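Local coordinates for protein oligoribonuclease (PDB 6A4D) that probably hydrolyses very short RNA fragments as a 3'-to-5' exonuclease of the RNase H-like superfamily, working as a dimer, at residues F95-V100 against E127-Y132. The protein carries 1 engineered substitution. Residues are numbered along the deposited sequence; the frame is centred on the assembly and turned at random.
Sequences FVQEWV and EDHFHY. With 9RC (5'-O-[(S)-hydroxy(4-nitrophenoxy)phosphoryl]thymidine), chain F.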
loop_
_atom_site.group_PDB
_atom_site.type_symbol
_atom_site.label_atom_id
_atom_site.label_comp_id
_atom_site.label_asym_id
_atom_site.label_seq_id
_atom_site.Cartn_x
_atom_site.Cartn_y
_atom_site.Cartn_z
ATOM N N PHE A 95 13.301 -11.269 15.440
ATOM C CA PHE A 95 12.928 -12.339 14.524
ATOM C C PHE A 95 13.199 -12.046 13.049
ATOM O O PHE A 95 13.806 -12.866 12.366
ATOM C CB PHE A 95 11.474 -12.683 14.688
ATOM C CG PHE A 95 10.989 -13.723 13.746
ATOM C CD1 PHE A 95 11.380 -15.050 13.901
ATOM C CD2 PHE A 95 10.111 -13.396 12.701
ATOM C CE1 PHE A 95 10.910 -16.036 13.049
ATOM C CE2 PHE A 95 9.637 -14.378 11.824
ATOM C CZ PHE A 95 10.022 -15.700 12.008
ATOM N N VAL A 96 12.781 -10.874 12.559
ATOM C CA VAL A 96 12.972 -10.608 11.157
ATOM C C VAL A 96 14.439 -10.336 10.874
ATOM O O VAL A 96 14.879 -10.557 9.752
ATOM C CB VAL A 96 12.089 -9.461 10.603
ATOM C CG1 VAL A 96 10.642 -9.920 10.596
ATOM C CG2 VAL A 96 12.279 -8.147 11.382
ATOM N N GLN A 97 15.184 -9.822 11.860
ATOM C CA GLN A 97 16.604 -9.524 11.638
ATOM C C GLN A 97 17.421 -10.796 11.442
ATOM O O GLN A 97 18.453 -10.768 10.795
ATOM C CB GLN A 97 17.206 -8.755 12.798
ATOM C CG GLN A 97 17.031 -7.299 12.691
ATOM C CD GLN A 97 17.239 -6.655 13.999
ATOM O OE1 GLN A 97 17.203 -7.318 15.018
ATOM N NE2 GLN A 97 17.486 -5.366 13.986
ATOM N N GLU A 98 16.956 -11.853 12.073
ATOM C CA GLU A 98 17.485 -13.173 11.902
ATOM C C GLU A 98 17.308 -13.694 10.487
ATOM O O GLU A 98 18.166 -14.385 10.010
ATOM C CB GLU A 98 16.809 -14.142 12.879
ATOM C CG GLU A 98 17.277 -15.599 12.773
ATOM C CD GLU A 98 17.115 -16.381 14.092
ATOM O OE1 GLU A 98 16.348 -17.375 14.139
ATOM O OE2 GLU A 98 17.752 -16.003 15.105
ATOM N N TRP A 99 16.182 -13.396 9.830
ATOM C CA TRP A 99 15.856 -14.023 8.549
ATOM C C TRP A 99 16.128 -13.206 7.325
ATOM O O TRP A 99 16.304 -13.816 6.230
ATOM C CB TRP A 99 14.435 -14.526 8.558
ATOM C CG TRP A 99 14.298 -15.630 9.453
ATOM C CD1 TRP A 99 13.982 -15.587 10.790
ATOM C CD2 TRP A 99 14.549 -16.988 9.141
ATOM N NE1 TRP A 99 13.972 -16.854 11.314
ATOM C CE2 TRP A 99 14.331 -17.736 10.327
ATOM C CE3 TRP A 99 14.943 -17.655 7.979
ATOM C CZ2 TRP A 99 14.488 -19.118 10.379
ATOM C CZ3 TRP A 99 15.096 -19.055 8.027
ATOM C CH2 TRP A 99 14.872 -19.763 9.223
ATOM N N VAL A 100 16.151 -11.863 7.439
ATOM C CA VAL A 100 16.403 -11.052 6.244
ATOM C C VAL A 100 17.114 -9.750 6.514
ATOM O O VAL A 100 16.883 -9.103 7.535
ATOM C CB VAL A 100 15.079 -10.907 5.405
ATOM C CG1 VAL A 100 13.941 -10.387 6.240
ATOM C CG2 VAL A 100 15.270 -10.080 4.136
ATOM N N GLU A 127 9.085 -1.132 11.714
ATOM C CA GLU A 127 8.887 -0.663 10.328
ATOM C C GLU A 127 10.219 -0.417 9.612
ATOM O O GLU A 127 10.319 -0.574 8.358
ATOM C CB GLU A 127 8.027 0.614 10.215
ATOM C CG GLU A 127 7.355 0.711 8.843
ATOM C CD GLU A 127 6.937 2.102 8.436
ATOM O OE1 GLU A 127 6.455 2.237 7.273
ATOM O OE2 GLU A 127 7.069 3.048 9.269
ATOM N N ASP A 128 11.242 -0.017 10.378
ATOM C CA ASP A 128 12.526 0.354 9.761
ATOM C C ASP A 128 13.263 -0.847 9.195
ATOM O O ASP A 128 14.156 -0.678 8.389
ATOM C CB ASP A 128 13.428 1.116 10.715
ATOM C CG ASP A 128 12.847 2.491 11.117
ATOM O OD1 ASP A 128 12.136 3.135 10.292
ATOM O OD2 ASP A 128 13.141 2.938 12.249
ATOM N N HIS A 129 12.906 -2.052 9.599
ATOM C CA HIS A 129 13.542 -3.214 9.032
ATOM C C HIS A 129 13.137 -3.499 7.546
ATOM O O HIS A 129 13.831 -4.206 6.845
ATOM C CB HIS A 129 13.326 -4.429 9.888
ATOM C CG HIS A 129 14.266 -5.536 9.543
ATOM N ND1 HIS A 129 15.596 -5.508 9.897
ATOM C CD2 HIS A 129 14.092 -6.658 8.789
ATOM C CE1 HIS A 129 16.191 -6.588 9.410
ATOM N NE2 HIS A 129 15.301 -7.302 8.735
ATOM N N PHE A 130 12.011 -2.940 7.113
ATOM C CA PHE A 130 11.445 -3.223 5.842
ATOM C C PHE A 130 11.960 -2.238 4.837
ATOM O O PHE A 130 12.214 -1.070 5.150
ATOM C CB PHE A 130 9.893 -3.141 5.895
ATOM C CG PHE A 130 9.266 -4.157 6.785
ATOM C CD1 PHE A 130 9.242 -3.973 8.166
ATOM C CD2 PHE A 130 8.687 -5.287 6.260
ATOM C CE1 PHE A 130 8.682 -4.912 9.008
ATOM C CE2 PHE A 130 8.089 -6.222 7.077
ATOM C CZ PHE A 130 8.070 -6.040 8.461
ATOM N N HIS A 131 12.070 -2.698 3.612
ATOM C CA HIS A 131 12.056 -1.799 2.462
ATOM C C HIS A 131 10.812 -0.923 2.471
ATOM O O HIS A 131 9.753 -1.325 3.001
ATOM C CB HIS A 131 11.986 -2.652 1.195
ATOM C CG HIS A 131 12.397 -1.947 -0.049
ATOM N ND1 HIS A 131 11.630 -0.987 -0.655
ATOM C CD2 HIS A 131 13.463 -2.136 -0.857
ATOM C CE1 HIS A 131 12.241 -0.559 -1.747
ATOM N NE2 HIS A 131 13.343 -1.259 -1.903
ATOM N N TYR A 132 10.880 0.232 1.825
ATOM C CA TYR A 132 9.748 1.137 1.819
ATOM C C TYR A 132 8.518 0.641 0.990
ATOM O O TYR A 132 7.417 1.112 1.236
ATOM C CB TYR A 132 10.127 2.597 1.417
ATOM C CG TYR A 132 10.497 2.765 -0.017
ATOM C CD1 TYR A 132 9.536 3.009 -0.997
ATOM C CD2 TYR A 132 11.811 2.656 -0.409
ATOM C CE1 TYR A 132 9.895 3.137 -2.324
ATOM C CE2 TYR A 132 12.182 2.791 -1.719
ATOM C CZ TYR A 132 11.221 3.021 -2.668
ATOM O OH TYR A 132 11.627 3.127 -3.969
HETATM O OAJ 9RC F . 7.879 6.259 0.801
HETATM C CAE 9RC F . 9.059 6.316 0.421
HETATM N NAI 9RC F . 10.104 6.067 1.323
HETATM C CAL 9RC F . 11.430 6.099 0.879
HETATM O OAS 9RC F . 12.302 5.866 1.718
HETATM C CAT 9RC F . 11.736 6.376 -0.478
HETATM C CAU 9RC F . 13.082 6.401 -0.921
HETATM C CAF 9RC F . 10.683 6.639 -1.365
HETATM N NAB 9RC F . 9.336 6.620 -0.868
HETATM C CAA 9RC F . 8.162 6.830 -1.766
HETATM O OAC 9RC F . 8.481 5.872 -2.764
HETATM C CAD 9RC F . 8.069 8.198 -2.423
HETATM C CAH 9RC F . 8.152 7.882 -3.913
HETATM O OAK 9RC F . 7.136 8.527 -4.737
HETATM C CAG 9RC F . 7.909 6.371 -3.937
HETATM C CAR 9RC F . 8.684 5.746 -5.077
HETATM O OAQ 9RC F . 7.948 4.603 -5.427
HETATM P PAP 9RC F . 8.706 3.342 -6.068
HETATM O OAO 9RC F . 7.983 1.938 -5.733
HETATM O OAN 9RC F . 10.072 3.197 -5.531
HETATM O OAM 9RC F . 9.093 3.625 -7.428
HETATM C CAV 9RC F . 8.577 4.094 -8.548
HETATM C CAW 9RC F . 7.908 5.315 -8.703
HETATM C CAY 9RC F . 7.475 5.615 -10.006
HETATM C CBA 9RC F . 7.776 4.728 -11.079
HETATM N NBB 9RC F . 7.365 4.947 -12.317
HETATM O OBD 9RC F . 6.631 6.466 -12.649
HETATM O OBC 9RC F . 7.494 3.467 -13.427
HETATM C CAZ 9RC F . 8.483 3.531 -10.880
HETATM C CAX 9RC F . 8.894 3.240 -9.613
HETATM O O HOH W 1 16.792 -4.077 11.730
#
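The His129 ring lies against the C-terminal part of helix 85-99, with the backbone N of Gln97 over one face and two oxygens, Val100 O and a water, at its edge. Further along, one face of the Tyr132 ring lies against the thymine of the bound nucleotide, whose CAT sits 3.6 Å above the ring centre, and His131 CE1 is over the opposite face, offset toward the rim; Ser111 and Ser138 of the second subunit also bind this ligand, placing Tyr132 in a pocket shared across the dimer. His129 NE2 donates to Val100 O at 2.7 Å; the bond is short, but its N-H...O angle of 140° shows that it is bent. The acceptor is nearly in the ring plane, whereas the donor is tilted 33° from the carbonyl plane. ND1 of His129 is 2.6 Å from the water, and Gln97 NE2 donates to that same water; contacts at both nitrogens probably help to hold the ring's rotation. His129 CG stands anti to the backbone N (chi1 -164°), carrying the imidazole across to the helix. There Val96 CG2 touches His129 CD2 at 3.5 Å, the two side chains running past each other in opposite directions, while the Gln97 chain crosses the ring with its CG 3.5 Å from His129 CE1. A leucine in its place would probably leave Val100 O without this donor and the water without its ring partner. Through His129, the type I turn Glu127-Phe130, leading from helix 124-127 toward strand 134-136, packs against the end of helix 85-99, with Val96, Val100 and Phe130 all resting on Ile12 of the sheet's central strand 11-18.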